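Local coordinates for protein thioredoxin (TrxA-1) (Sulfolobus solfataricus, PDB 3TCO) that probably reduces disulfide bonds in other proteins through a redox-active pair of cysteines, as expected of a small thioredoxin, at residues A[7-10]-A[11-15]; A[43-46]-A[47-51]; A[57-61]-A[62-66]; A[80-84]-A[85-89]; A[94-97]-A[98-101]. All coordinates share one frame; numbering follows the deposited sequence.

Contact 1 of 5, residues A[7-10]-A[11-15]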
loop_
_atom_site.group_PDB
_atom_site.type_symbol
_atom_site.label_atom_id
_atom_site.label_comp_id
_atom_site.label_asym_id
_atom_site.label_seq_id
_atom_site.Cartn_x
_atom_site.Cartn_y
_atom_site.Cartn_z
ATOM N N LEU A 7 -6.849 -5.001 -0.039
ATOM C CA LEU A 7 -7.151 -5.534 -1.361
ATOM C C LEU A 7 -5.929 -5.993 -2.131
ATOM O O LEU A 7 -4.971 -5.235 -2.303
ATOM C CB LEU A 7 -7.866 -4.450 -2.186
ATOM C CG LEU A 7 -8.043 -4.684 -3.696
ATOM C CD1 LEU A 7 -9.095 -5.739 -3.930
ATOM C CD2 LEU A 7 -8.448 -3.384 -4.375
ATOM N N VAL A 8 -5.974 -7.227 -2.617
ATOM C CA VAL A 8 -4.880 -7.755 -3.419
ATOM C C VAL A 8 -4.853 -7.046 -4.786
ATOM O O VAL A 8 -5.869 -6.942 -5.478
ATOM C CB VAL A 8 -5.047 -9.276 -3.659
ATOM C CG1 VAL A 8 -3.977 -9.766 -4.630
ATOM C CG2 VAL A 8 -4.940 -10.038 -2.328
ATOM N N LEU A 9 -3.686 -6.557 -5.168
ATOM C CA LEU A 9 -3.523 -5.881 -6.442
ATOM C C LEU A 9 -2.562 -6.643 -7.332
ATOM O O LEU A 9 -1.563 -7.185 -6.845
ATOM C CB LEU A 9 -2.947 -4.480 -6.234
ATOM C CG LEU A 9 -3.824 -3.441 -5.524
ATOM C CD1 LEU A 9 -3.041 -2.157 -5.240
ATOM C CD2 LEU A 9 -5.031 -3.172 -6.395
ATOM N N THR A 10 -2.881 -6.688 -8.626
ATOM C CA THR A 10 -2.014 -7.296 -9.636
ATOM C C THR A 10 -2.153 -6.409 -10.869
ATOM O O THR A 10 -2.854 -5.391 -10.842
ATOM C CB THR A 10 -2.435 -8.723 -10.049
ATOM O OG1 THR A 10 -3.676 -8.665 -10.756
ATOM C CG2 THR A 10 -2.580 -9.624 -8.822
ATOM N N GLU A 11 -1.487 -6.784 -11.950
ATOM C CA GLU A 11 -1.572 -6.012 -13.181
ATOM C C GLU A 11 -3.019 -5.978 -13.657
ATOM O O GLU A 11 -3.418 -5.079 -14.394
ATOM C CB GLU A 11 -0.688 -6.645 -14.261
ATOM C CG GLU A 11 0.421 -5.745 -14.777
ATOM C CD GLU A 11 1.701 -6.523 -15.073
ATOM O OE1 GLU A 11 1.608 -7.639 -15.639
ATOM O OE2 GLU A 11 2.797 -6.017 -14.745
ATOM N N GLU A 12 -3.812 -6.952 -13.227
ATOM C CA GLU A 12 -5.210 -7.008 -13.639
ATOM C C GLU A 12 -6.065 -5.851 -13.118
ATOM O O GLU A 12 -6.943 -5.372 -13.829
ATOM C CB GLU A 12 -5.822 -8.351 -13.226
ATOM C CG GLU A 12 -7.054 -8.764 -14.013
ATOM C CD GLU A 12 -8.293 -7.977 -13.627
ATOM O OE1 GLU A 12 -8.519 -7.821 -12.411
ATOM O OE2 GLU A 12 -9.041 -7.532 -14.533
ATOM N N ASN A 13 -5.810 -5.369 -11.901
ATOM C CA ASN A 13 -6.638 -4.268 -11.368
ATOM C C ASN A 13 -5.884 -3.057 -10.836
ATOM O O ASN A 13 -6.498 -2.087 -10.384
ATOM C CB ASN A 13 -7.570 -4.803 -10.263
ATOM C CG ASN A 13 -6.813 -5.347 -9.057
ATOM O OD1 ASN A 13 -5.622 -5.657 -9.142
ATOM N ND2 ASN A 13 -7.513 -5.476 -7.923
ATOM N N PHE A 14 -4.554 -3.090 -10.910
ATOM C CA PHE A 14 -3.760 -1.988 -10.374
ATOM C C PHE A 14 -4.167 -0.602 -10.854
ATOM O O PHE A 14 -4.481 0.278 -10.043
ATOM C CB PHE A 14 -2.281 -2.188 -10.687
ATOM C CG PHE A 14 -1.373 -1.255 -9.937
ATOM C CD1 PHE A 14 -0.931 -1.576 -8.656
ATOM C CD2 PHE A 14 -0.945 -0.060 -10.516
ATOM C CE1 PHE A 14 -0.073 -0.731 -7.962
ATOM C CE2 PHE A 14 -0.087 0.796 -9.828
ATOM C CZ PHE A 14 0.352 0.456 -8.545
ATOM N N ASP A 15 -4.144 -0.403 -12.165
ATOM C CA ASP A 15 -4.478 0.894 -12.725
ATOM C C ASP A 15 -5.902 1.366 -12.453
ATOM O O ASP A 15 -6.091 2.500 -12.018
ATOM C CB ASP A 15 -4.200 0.925 -14.234
ATOM C CG ASP A 15 -2.717 0.935 -14.548
ATOM O OD1 ASP A 15 -1.914 1.163 -13.614
ATOM O OD2 ASP A 15 -2.355 0.722 -15.726
#
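The carboxamide of Asn13 lies against the backbone of Val8 to Thr10 and is used at both ends. Its ND2 gives a nearly straight bond (169°) to Val8 O, in the plane of both the amide and the carbonyl, while OD1 accepts Thr10 N at 3.0 Å. A CG tucked between the backbone N and the carbonyl carbon (chi1 63°) turns the amide back onto the chain that precedes it. Leu9 crosses this group at about a right angle, its CD2 3.7 Å from Asn13 ND2, and its other methyl, CD1, meets Phe14 CD1 at 4.1 Å on the side buried against Val26 and Val17. Thr10 binds across the turn: OG1 accepts Glu12 N at 3.0 Å, as in an ST turn, and its carbonyl O accepts both Asn13 N and Phe14 N, the latter at 2.9 Å. With a leucine in place of Asn13, Val8 O and Thr10 N would probably both be left without their side-chain mate, freeing the turn to shift from the strand. An amide suits this position because it pairs a donor with an acceptor, matching one backbone C=O and one N-H as the chain passes from strand 7-8 into helix 14-20.

Contact 2 of 5, residues A[43-46]-A[47-51]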
loop_
_atom_site.group_PDB
_atom_site.type_symbol
_atom_site.label_atom_id
_atom_site.label_comp_id
_atom_site.label_asym_id
_atom_site.label_seq_id
_atom_site.Cartn_x
_atom_site.Cartn_y
_atom_site.Cartn_z
ATOM N N TYR A 43 -0.587 -2.264 9.065
ATOM C CA TYR A 43 -1.180 -1.827 7.797
ATOM C C TYR A 43 -2.648 -2.234 7.766
ATOM O O TYR A 43 -3.502 -1.459 7.346
ATOM C CB TYR A 43 -0.459 -2.469 6.612
ATOM C CG TYR A 43 -0.899 -1.935 5.269
ATOM C CD1 TYR A 43 -0.501 -0.675 4.837
ATOM C CD2 TYR A 43 -1.708 -2.700 4.420
ATOM C CE1 TYR A 43 -0.885 -0.184 3.591
ATOM C CE2 TYR A 43 -2.103 -2.216 3.167
ATOM C CZ TYR A 43 -1.683 -0.958 2.761
ATOM O OH TYR A 43 -2.033 -0.467 1.525
ATOM N N LYS A 44 -2.929 -3.452 8.215
ATOM C CA LYS A 44 -4.300 -3.968 8.267
ATOM C C LYS A 44 -5.174 -3.204 9.271
ATOM O O LYS A 44 -6.341 -2.888 8.996
ATOM C CB LYS A 44 -4.272 -5.446 8.637
ATOM C CG LYS A 44 -3.812 -6.329 7.493
ATOM C CD LYS A 44 -3.596 -7.769 7.939
ATOM C CE LYS A 44 -3.248 -8.656 6.757
ATOM N NZ LYS A 44 -3.262 -10.081 7.173
ATOM N N LYS A 45 -4.598 -2.910 10.432
ATOM C CA LYS A 45 -5.309 -2.171 11.470
ATOM C C LYS A 45 -5.728 -0.778 10.986
ATOM O O LYS A 45 -6.867 -0.346 11.201
ATOM C CB LYS A 45 -4.423 -2.046 12.715
ATOM C CG LYS A 45 -5.072 -1.251 13.838
ATOM C CD LYS A 45 -4.339 -1.463 15.151
ATOM C CE LYS A 45 -5.118 -0.855 16.316
ATOM N NZ LYS A 45 -4.625 -1.356 17.634
ATOM N N VAL A 46 -4.814 -0.066 10.333
ATOM C CA VAL A 46 -5.144 1.258 9.831
ATOM C C VAL A 46 -6.156 1.157 8.690
ATOM O O VAL A 46 -7.078 1.977 8.596
ATOM C CB VAL A 46 -3.874 2.019 9.378
ATOM C CG1 VAL A 46 -4.248 3.392 8.788
ATOM C CG2 VAL A 46 -2.954 2.226 10.597
ATOM N N ALA A 47 -6.012 0.143 7.842
ATOM C CA ALA A 47 -6.948 -0.037 6.734
ATOM C C ALA A 47 -8.370 -0.219 7.281
ATOM O O ALA A 47 -9.343 0.261 6.690
ATOM C CB ALA A 47 -6.554 -1.248 5.885
ATOM N N GLU A 48 -8.483 -0.919 8.407
ATOM C CA GLU A 48 -9.783 -1.142 9.030
ATOM C C GLU A 48 -10.323 0.192 9.568
ATOM O O GLU A 48 -11.512 0.495 9.434
ATOM C CB GLU A 48 -9.635 -2.160 10.166
ATOM C CG GLU A 48 -10.886 -2.397 10.998
ATOM C CD GLU A 48 -12.086 -2.858 10.188
ATOM O OE1 GLU A 48 -11.910 -3.549 9.163
ATOM O OE2 GLU A 48 -13.220 -2.540 10.595
ATOM N N LYS A 49 -9.456 0.995 10.174
ATOM C CA LYS A 49 -9.889 2.283 10.705
ATOM C C LYS A 49 -10.482 3.159 9.612
ATOM O O LYS A 49 -11.414 3.932 9.868
ATOM C CB LYS A 49 -8.727 3.036 11.352
ATOM C CG LYS A 49 -8.180 2.421 12.634
ATOM C CD LYS A 49 -7.224 3.398 13.324
ATOM C CE LYS A 49 -6.671 2.815 14.616
ATOM N NZ LYS A 49 -5.836 3.809 15.368
ATOM N N TYR A 50 -9.940 3.059 8.397
ATOM C CA TYR A 50 -10.431 3.857 7.277
ATOM C C TYR A 50 -11.240 3.032 6.282
ATOM O O TYR A 50 -11.272 3.325 5.086
ATOM C CB TYR A 50 -9.267 4.539 6.551
ATOM C CG TYR A 50 -8.605 5.609 7.383
ATOM C CD1 TYR A 50 -7.505 5.319 8.188
ATOM C CD2 TYR A 50 -9.109 6.914 7.401
ATOM C CE1 TYR A 50 -6.921 6.300 8.995
ATOM C CE2 TYR A 50 -8.532 7.898 8.210
ATOM C CZ TYR A 50 -7.440 7.578 9.003
ATOM O OH TYR A 50 -6.869 8.530 9.821
ATOM N N LYS A 51 -11.893 1.992 6.779
ATOM C CA LYS A 51 -12.716 1.142 5.922
ATOM C C LYS A 51 -13.726 1.997 5.146
ATOM O O LYS A 51 -14.377 2.867 5.720
ATOM C CB LYS A 51 -13.451 0.107 6.783
ATOM C CG LYS A 51 -14.359 -0.823 6.004
ATOM C CD LYS A 51 -15.044 -1.822 6.925
ATOM C CE LYS A 51 -15.991 -2.719 6.127
ATOM N NZ LYS A 51 -16.483 -3.858 6.972
#
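Val46 and Tyr50 lie side by side, one helical turn apart and pointing the same way, with Val46 CG1 3.8 Å from Tyr50 CD1. The ring also turns its edge to the backbone, bringing CD1 to 3.4 Å from Val46 O, the atom that accepts Tyr50 N. This is the close side: Ala47, with its CB 3.4 Å from Tyr43 O, touches Phe56, as Val46 and Tyr50 do, and its small size is consistent with close approach to strand 55-60. On the outer side Lys45 and Lys49 meet loosely through their CE atoms, 4.3 Å apart, and their NZ atoms diverge to 5.8 Å. Long lysines suit this face, since their aliphatic stems can lie near each other while the ammonium groups reach away, that of Lys49 to a salt bridge with Glu101 on helix 97-107. Largely apolar or aromatic inside, charged outside, this is the closing turn of an amphipathic helix, the connection in a beta-alpha-beta crossover from strand 23-29 to strand 55-60 of the thioredoxin fold.

Contact 3 of 5, residues A[57-61]-A[62-66]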
loop_
_atom_site.group_PDB
_atom_site.type_symbol
_atom_site.label_atom_id
_atom_site.label_comp_id
_atom_site.label_asym_id
_atom_site.label_seq_id
_atom_site.Cartn_x
_atom_site.Cartn_y
_atom_site.Cartn_z
ATOM N N GLY A 57 -4.331 -1.335 -0.720
ATOM C CA GLY A 57 -3.917 -2.446 -1.545
ATOM C C GLY A 57 -2.647 -3.100 -1.043
ATOM O O GLY A 57 -1.915 -2.535 -0.229
ATOM N N ARG A 58 -2.408 -4.308 -1.541
ATOM C CA ARG A 58 -1.224 -5.076 -1.202
ATOM C C ARG A 58 -0.722 -5.637 -2.514
ATOM O O ARG A 58 -1.494 -6.203 -3.295
ATOM C CB ARG A 58 -1.560 -6.227 -0.243
ATOM C CG ARG A 58 -2.031 -5.757 1.126
ATOM C CD ARG A 58 -2.107 -6.896 2.135
ATOM N NE ARG A 58 -3.130 -7.887 1.823
ATOM C CZ ARG A 58 -2.865 -9.112 1.375
ATOM N NH1 ARG A 58 -1.608 -9.492 1.179
ATOM N NH2 ARG A 58 -3.856 -9.967 1.153
ATOM N N LEU A 59 0.561 -5.439 -2.771
ATOM C CA LEU A 59 1.166 -5.946 -3.993
ATOM C C LEU A 59 2.307 -6.874 -3.581
ATOM O O LEU A 59 3.295 -6.430 -2.996
ATOM C CB LEU A 59 1.723 -4.794 -4.830
ATOM C CG LEU A 59 2.301 -5.111 -6.219
ATOM C CD1 LEU A 59 1.216 -5.046 -7.306
ATOM C CD2 LEU A 59 3.392 -4.088 -6.517
ATOM N N ASN A 60 2.151 -8.163 -3.834
ATOM C CA ASN A 60 3.230 -9.080 -3.511
ATOM C C ASN A 60 4.251 -8.874 -4.629
ATOM O O ASN A 60 3.949 -9.084 -5.807
ATOM C CB ASN A 60 2.734 -10.515 -3.483
ATOM C CG ASN A 60 3.837 -11.485 -3.161
ATOM O OD1 ASN A 60 4.802 -11.598 -3.915
ATOM N ND2 ASN A 60 3.711 -12.181 -2.032
ATOM N N VAL A 61 5.450 -8.433 -4.267
ATOM C CA VAL A 61 6.463 -8.145 -5.270
ATOM C C VAL A 61 6.948 -9.330 -6.093
ATOM O O VAL A 61 7.313 -9.147 -7.241
ATOM C CB VAL A 61 7.701 -7.408 -4.666
ATOM C CG1 VAL A 61 7.269 -6.054 -4.078
ATOM C CG2 VAL A 61 8.375 -8.257 -3.608
ATOM N N ASP A 62 6.943 -10.540 -5.541
ATOM C CA ASP A 62 7.413 -11.674 -6.343
ATOM C C ASP A 62 6.439 -12.073 -7.443
ATOM O O ASP A 62 6.844 -12.686 -8.429
ATOM C CB ASP A 62 7.737 -12.881 -5.467
ATOM C CG ASP A 62 8.924 -12.633 -4.579
ATOM O OD1 ASP A 62 9.800 -11.839 -4.993
ATOM O OD2 ASP A 62 8.985 -13.229 -3.481
ATOM N N GLU A 63 5.164 -11.733 -7.288
ATOM C CA GLU A 63 4.188 -12.047 -8.337
ATOM C C GLU A 63 3.861 -10.839 -9.214
ATOM O O GLU A 63 3.084 -10.954 -10.162
ATOM C CB GLU A 63 2.886 -12.594 -7.743
ATOM C CG GLU A 63 2.828 -12.609 -6.239
ATOM C CD GLU A 63 1.641 -13.403 -5.719
ATOM O OE1 GLU A 63 1.445 -14.549 -6.182
ATOM O OE2 GLU A 63 0.917 -12.890 -4.840
ATOM N N ASN A 64 4.462 -9.693 -8.910
ATOM C CA ASN A 64 4.221 -8.459 -9.660
ATOM C C ASN A 64 5.531 -7.721 -9.910
ATOM O O ASN A 64 5.647 -6.530 -9.623
ATOM C CB ASN A 64 3.270 -7.549 -8.871
ATOM C CG ASN A 64 1.901 -8.163 -8.690
ATOM O OD1 ASN A 64 1.120 -8.247 -9.638
ATOM N ND2 ASN A 64 1.608 -8.619 -7.475
ATOM N N GLN A 65 6.515 -8.430 -10.455
ATOM C CA GLN A 65 7.819 -7.834 -10.695
ATOM C C GLN A 65 7.793 -6.579 -11.551
ATOM O O GLN A 65 8.443 -5.582 -11.226
ATOM C CB GLN A 65 8.766 -8.876 -11.294
ATOM C CG GLN A 65 9.078 -10.003 -10.328
ATOM C CD GLN A 65 10.023 -11.048 -10.899
ATOM O OE1 GLN A 65 9.684 -11.764 -11.850
ATOM N NE2 GLN A 65 11.216 -11.143 -10.317
ATOM N N LYS A 66 7.030 -6.605 -12.631
ATOM C CA LYS A 66 6.969 -5.439 -13.499
ATOM C C LYS A 66 6.429 -4.198 -12.790
ATOM O O LYS A 66 6.924 -3.098 -12.995
ATOM C CB LYS A 66 6.125 -5.750 -14.732
ATOM C CG LYS A 66 6.767 -6.781 -15.641
ATOM C CD LYS A 66 6.357 -6.552 -17.090
ATOM C CE LYS A 66 7.230 -7.361 -18.045
ATOM N NZ LYS A 66 6.941 -7.026 -19.472
HETATM O O HOH W 1 -0.437 -8.978 -4.912
#
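Asn64 reaches back over Leu59 and Asn60 where strand 55-60 of the thioredoxin fold turns toward helix 65-70. Its CB rests 3.6 Å from Leu59 CD1, and CG comes to 3.5 Å from the same methyl, so leucine supplies an apolar bed beneath the amide. OD1 packs instead against Thr10 of the turn after strand 7-8, while ND2 binds Asn60 O at 2.9 Å. The carbonyl is gripped twice, since Glu63 N approaches from the opposite face of its plane. An alanine in place of Asn64 is likely to leave Asn60 O with one grip fewer and a gap over Leu59. Asn60 suits the turn for its own amide: extended away from its backbone N (chi1 180°), the side chain brings OD1 to weak bonds with Asp62 N and Glu63 N, the pattern of an Asx turn. Glu63 crosses it at about a right angle, the carboxylate and amide planes 69° apart, and sets its CG 3.2 Å from Asn60 OD1. Asp62 points elsewhere, its OD2 hydrogen-bonded to Trp32 beside the Cys33–Cys36 disulfide. A water finishes the corner, accepting Asn60 N at 2.9 Å and, weakly, Asn64 ND2 at 3.3 Å.

Contact 4 of 5, residues A[80-84]-A[85-89]. With EDO (1,2-ethanediol), chain E.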
loop_
_atom_site.group_PDB
_atom_site.type_symbol
_atom_site.label_atom_id
_atom_site.label_comp_id
_atom_site.label_asym_id
_atom_site.label_seq_id
_atom_site.Cartn_x
_atom_site.Cartn_y
_atom_site.Cartn_z
ATOM N N LEU A 80 3.466 2.585 -1.327
ATOM C CA LEU A 80 3.239 3.612 -2.335
ATOM C C LEU A 80 1.950 4.319 -1.951
ATOM O O LEU A 80 1.023 3.677 -1.441
ATOM C CB LEU A 80 3.039 2.973 -3.709
ATOM C CG LEU A 80 4.145 2.019 -4.181
ATOM C CD1 LEU A 80 3.723 1.362 -5.508
ATOM C CD2 LEU A 80 5.446 2.801 -4.326
ATOM N N ILE A 81 1.893 5.626 -2.180
ATOM C CA ILE A 81 0.678 6.371 -1.888
ATOM C C ILE A 81 0.229 7.139 -3.132
ATOM O O ILE A 81 0.977 7.950 -3.693
ATOM C CB ILE A 81 0.870 7.342 -0.709
ATOM C CG1 ILE A 81 1.310 6.534 0.530
ATOM C CG2 ILE A 81 -0.453 8.100 -0.442
ATOM C CD1 ILE A 81 1.528 7.341 1.755
ATOM N N PHE A 82 -0.996 6.860 -3.560
ATOM C CA PHE A 82 -1.564 7.498 -4.747
ATOM C C PHE A 82 -2.759 8.353 -4.380
ATOM O O PHE A 82 -3.626 7.910 -3.631
ATOM C CB PHE A 82 -2.041 6.449 -5.753
ATOM C CG PHE A 82 -0.937 5.613 -6.343
ATOM C CD1 PHE A 82 -0.493 4.457 -5.697
ATOM C CD2 PHE A 82 -0.344 5.983 -7.545
ATOM C CE1 PHE A 82 0.536 3.672 -6.252
ATOM C CE2 PHE A 82 0.692 5.204 -8.106
ATOM C CZ PHE A 82 1.123 4.053 -7.455
ATOM N N VAL A 83 -2.812 9.564 -4.927
ATOM C CA VAL A 83 -3.930 10.468 -4.685
ATOM C C VAL A 83 -4.359 11.010 -6.045
ATOM O O VAL A 83 -3.544 11.532 -6.802
ATOM C CB VAL A 83 -3.532 11.630 -3.732
ATOM C CG1 VAL A 83 -4.690 12.643 -3.605
ATOM C CG2 VAL A 83 -3.186 11.070 -2.353
ATOM N N ASN A 84 -5.643 10.874 -6.349
ATOM C CA ASN A 84 -6.179 11.315 -7.632
ATOM C C ASN A 84 -5.422 10.681 -8.793
ATOM O O ASN A 84 -5.110 11.338 -9.789
ATOM C CB ASN A 84 -6.158 12.845 -7.749
ATOM C CG ASN A 84 -7.075 13.509 -6.741
ATOM O OD1 ASN A 84 -8.193 13.041 -6.514
ATOM N ND2 ASN A 84 -6.614 14.600 -6.131
ATOM N N GLY A 85 -5.127 9.393 -8.637
ATOM C CA GLY A 85 -4.455 8.623 -9.674
ATOM C C GLY A 85 -2.971 8.848 -9.886
ATOM O O GLY A 85 -2.405 8.296 -10.829
ATOM N N GLN A 86 -2.321 9.612 -9.015
ATOM C CA GLN A 86 -0.896 9.883 -9.189
ATOM C C GLN A 86 -0.140 9.640 -7.890
ATOM O O GLN A 86 -0.668 9.872 -6.802
ATOM C CB GLN A 86 -0.698 11.333 -9.671
ATOM C CG GLN A 86 -1.562 11.670 -10.910
ATOM C CD GLN A 86 -1.360 13.082 -11.441
ATOM O OE1 GLN A 86 -0.562 13.305 -12.353
ATOM N NE2 GLN A 86 -2.086 14.044 -10.868
ATOM N N LEU A 87 1.102 9.181 -7.998
ATOM C CA LEU A 87 1.895 8.905 -6.804
ATOM C C LEU A 87 2.306 10.185 -6.106
ATOM O O LEU A 87 2.910 11.070 -6.721
ATOM C CB LEU A 87 3.152 8.107 -7.160
ATOM C CG LEU A 87 3.977 7.564 -5.989
ATOM C CD1 LEU A 87 4.658 6.289 -6.417
ATOM C CD2 LEU A 87 5.013 8.584 -5.551
ATOM N N VAL A 88 2.008 10.257 -4.810
ATOM C CA VAL A 88 2.349 11.426 -4.005
ATOM C C VAL A 88 3.417 11.105 -2.956
ATOM O O VAL A 88 3.966 11.997 -2.334
ATOM C CB VAL A 88 1.093 11.997 -3.311
ATOM C CG1 VAL A 88 0.044 12.301 -4.364
ATOM C CG2 VAL A 88 0.543 11.003 -2.273
ATOM N N ASP A 89 3.699 9.828 -2.754
ATOM C CA ASP A 89 4.740 9.438 -1.802
ATOM C C ASP A 89 5.024 7.958 -1.932
ATOM O O ASP A 89 4.253 7.213 -2.536
ATOM C CB ASP A 89 4.317 9.734 -0.353
ATOM C CG ASP A 89 5.511 10.009 0.574
ATOM O OD1 ASP A 89 6.659 9.607 0.268
ATOM O OD2 ASP A 89 5.285 10.628 1.634
HETATM C C1 EDO E . -2.043 14.628 -7.198
HETATM O O1 EDO E . -2.875 13.706 -7.907
HETATM C C2 EDO E . -2.774 15.104 -5.942
HETATM O O2 EDO E . -4.004 15.727 -6.324
#
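Val88 spreads its two methyls over a pair of residues on the neighbouring strand: CG2 lies 3.6 Å from Ile81 CG2, and CG1 lies 3.7 Å from Val83 CB. Both partners cross it at about a right angle, and Tyr107 of helix 97-107 touches all three. With CG1 anti to the carbonyl carbon (chi1 -56°), the torsion directs the two methyls to different neighbours. On the other face of the sheet Phe82 lays its ring obliquely by Leu87, with CE2 3.9 Å from Leu87 CB, while Tyr71 meets the same ring edge-to-face. The strands form a beta hairpin closed by a type I' turn from Val83 to Gln86, and a classic beta bulge interrupts it where Val88 and Asp89 both face Ile81. There Ile81 O takes a nearly straight bond from Val88 N at 2.8 Å and a weak one from Asp89 N. In the turn Asn84 tolerates a positive phi better than most residues, and Gly85, with phi 75°, has no CB to strike Asn84 O. A 1,2-ethanediol, probably from the crystallisation liquor, spans the turn: Asn84 ND2 donates to its O2 at 2.8 Å, and Gln86 NE2 to its O1.

Contact 5 of 5, residues A[94-97]-A[98-101]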
loop_
_atom_site.group_PDB
_atom_site.type_symbol
_atom_site.label_atom_id
_atom_site.label_comp_id
_atom_site.label_asym_id
_atom_site.label_seq_id
_atom_site.Cartn_x
_atom_site.Cartn_y
_atom_site.Cartn_z
ATOM N N ALA A 94 8.871 -0.461 7.430
ATOM C CA ALA A 94 7.605 -0.527 8.155
ATOM C C ALA A 94 7.234 0.881 8.651
ATOM O O ALA A 94 7.982 1.484 9.424
ATOM C CB ALA A 94 7.734 -1.491 9.333
ATOM N N VAL A 95 6.092 1.412 8.216
ATOM C CA VAL A 95 5.701 2.756 8.641
ATOM C C VAL A 95 5.069 2.768 10.036
ATOM O O VAL A 95 4.188 1.961 10.339
ATOM C CB VAL A 95 4.706 3.415 7.646
ATOM C CG1 VAL A 95 3.375 2.728 7.705
ATOM C CG2 VAL A 95 4.518 4.866 7.978
ATOM N N ASP A 96 5.531 3.687 10.881
ATOM C CA ASP A 96 4.998 3.814 12.232
ATOM C C ASP A 96 3.493 4.025 12.101
ATOM O O ASP A 96 3.045 4.718 11.194
ATOM C CB ASP A 96 5.610 5.029 12.944
ATOM C CG ASP A 96 7.078 4.868 13.228
ATOM O OD1 ASP A 96 7.637 3.788 12.929
ATOM O OD2 ASP A 96 7.676 5.834 13.753
ATOM N N GLU A 97 2.709 3.463 13.010
ATOM C CA GLU A 97 1.264 3.622 12.898
ATOM C C GLU A 97 0.845 5.085 12.897
ATOM O O GLU A 97 -0.037 5.481 12.129
ATOM C CB GLU A 97 0.546 2.900 14.032
ATOM C CG GLU A 97 -0.967 2.879 13.862
ATOM C CD GLU A 97 -1.683 2.064 14.926
ATOM O OE1 GLU A 97 -1.050 1.168 15.518
ATOM O OE2 GLU A 97 -2.886 2.304 15.146
ATOM N N ASP A 98 1.464 5.894 13.753
ATOM C CA ASP A 98 1.080 7.293 13.802
ATOM C C ASP A 98 1.365 7.961 12.458
ATOM O O ASP A 98 0.532 8.694 11.942
ATOM C CB ASP A 98 1.769 8.021 14.984
ATOM C CG ASP A 98 3.292 7.962 14.932
ATOM O OD1 ASP A 98 3.856 7.060 14.279
ATOM O OD2 ASP A 98 3.930 8.822 15.579
ATOM N N THR A 99 2.517 7.674 11.867
ATOM C CA THR A 99 2.851 8.246 10.568
ATOM C C THR A 99 1.865 7.794 9.483
ATOM O O THR A 99 1.451 8.587 8.637
ATOM C CB THR A 99 4.277 7.849 10.147
ATOM O OG1 THR A 99 5.205 8.356 11.114
ATOM C CG2 THR A 99 4.618 8.433 8.770
ATOM N N LEU A 100 1.486 6.522 9.514
ATOM C CA LEU A 100 0.556 5.990 8.525
ATOM C C LEU A 100 -0.843 6.629 8.639
ATOM O O LEU A 100 -1.448 7.019 7.632
ATOM C CB LEU A 100 0.473 4.465 8.676
ATOM C CG LEU A 100 -0.328 3.690 7.625
ATOM C CD1 LEU A 100 0.226 3.994 6.234
ATOM C CD2 LEU A 100 -0.260 2.190 7.939
ATOM N N GLU A 101 -1.354 6.747 9.861
ATOM C CA GLU A 101 -2.674 7.344 10.073
ATOM C C GLU A 101 -2.638 8.831 9.739
ATOM O O GLU A 101 -3.592 9.385 9.173
ATOM C CB GLU A 101 -3.114 7.136 11.532
ATOM C CG GLU A 101 -3.224 5.669 11.896
ATOM C CD GLU A 101 -3.449 5.417 13.377
ATOM O OE1 GLU A 101 -2.940 6.198 14.213
ATOM O OE2 GLU A 101 -4.108 4.409 13.703
#
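The carboxylates of Glu97 and Glu101 meet one turn apart with their planes almost perpendicular, 83°, and their OE2 atoms only 2.8 Å from each other. Two acceptors this close would repel; Lys49 of helix 34-49 bridges to Glu101 and pairs weakly with Glu97, which probably offsets the strain, and the closeness might raise the pKa of one acid. A second acidic pair, Asp96 and Asp98, runs side by side with planes 19° apart, and Asp98 OD1 approaches Asp96 CB at 3.0 Å. CG of Asp98 sits between its backbone N and carbonyl carbon (chi1 59°), which turns OD1 toward the helix start, where it takes a weak bond from Thr99 N. At the N-cap position and in the first turn, Asp96, Glu97 and Asp98 suit a helix N-terminus, which would be expected to stabilise them. Val95 and Leu100 make the apolar part: Val95 CG1 presses on Leu100 CB at 3.5 Å, the side chains crossing at about a right angle, while Val95 CG2 lies 3.7 Å from Thr99 CG2. Val95, just before the N-cap position Asp96, packed on Leu100 four residues after it, is a hydrophobic staple, here starting helix 97-107, the last of the thioredoxin fold.

In the fold
From the N terminus the five contacts follow in series, each local to one continuous stretch, so none nests within or crosses another. Contact 1 closes the turn from edge strand 7-8 into helix 14-20; contact 2 ends helix 34-49; contact 3 closes the turn leading strand 55-60 toward helix 65-70; contact 4 closes the hairpin at the other edge of the sheet; contact 5 starts the last helix. Space joins them differently. Contacts 1 and 3 share backbone bonds between neighbouring strands, Leu7 and Leu9 with Arg58. Phe14 of contact 1 packs on Phe82 of contact 4. Contact 2 touches contact 5 through the Lys49–Glu101 salt bridge, fastening two helices, whereas contacts 1 and 5 lie on opposite sides of the chain's centre.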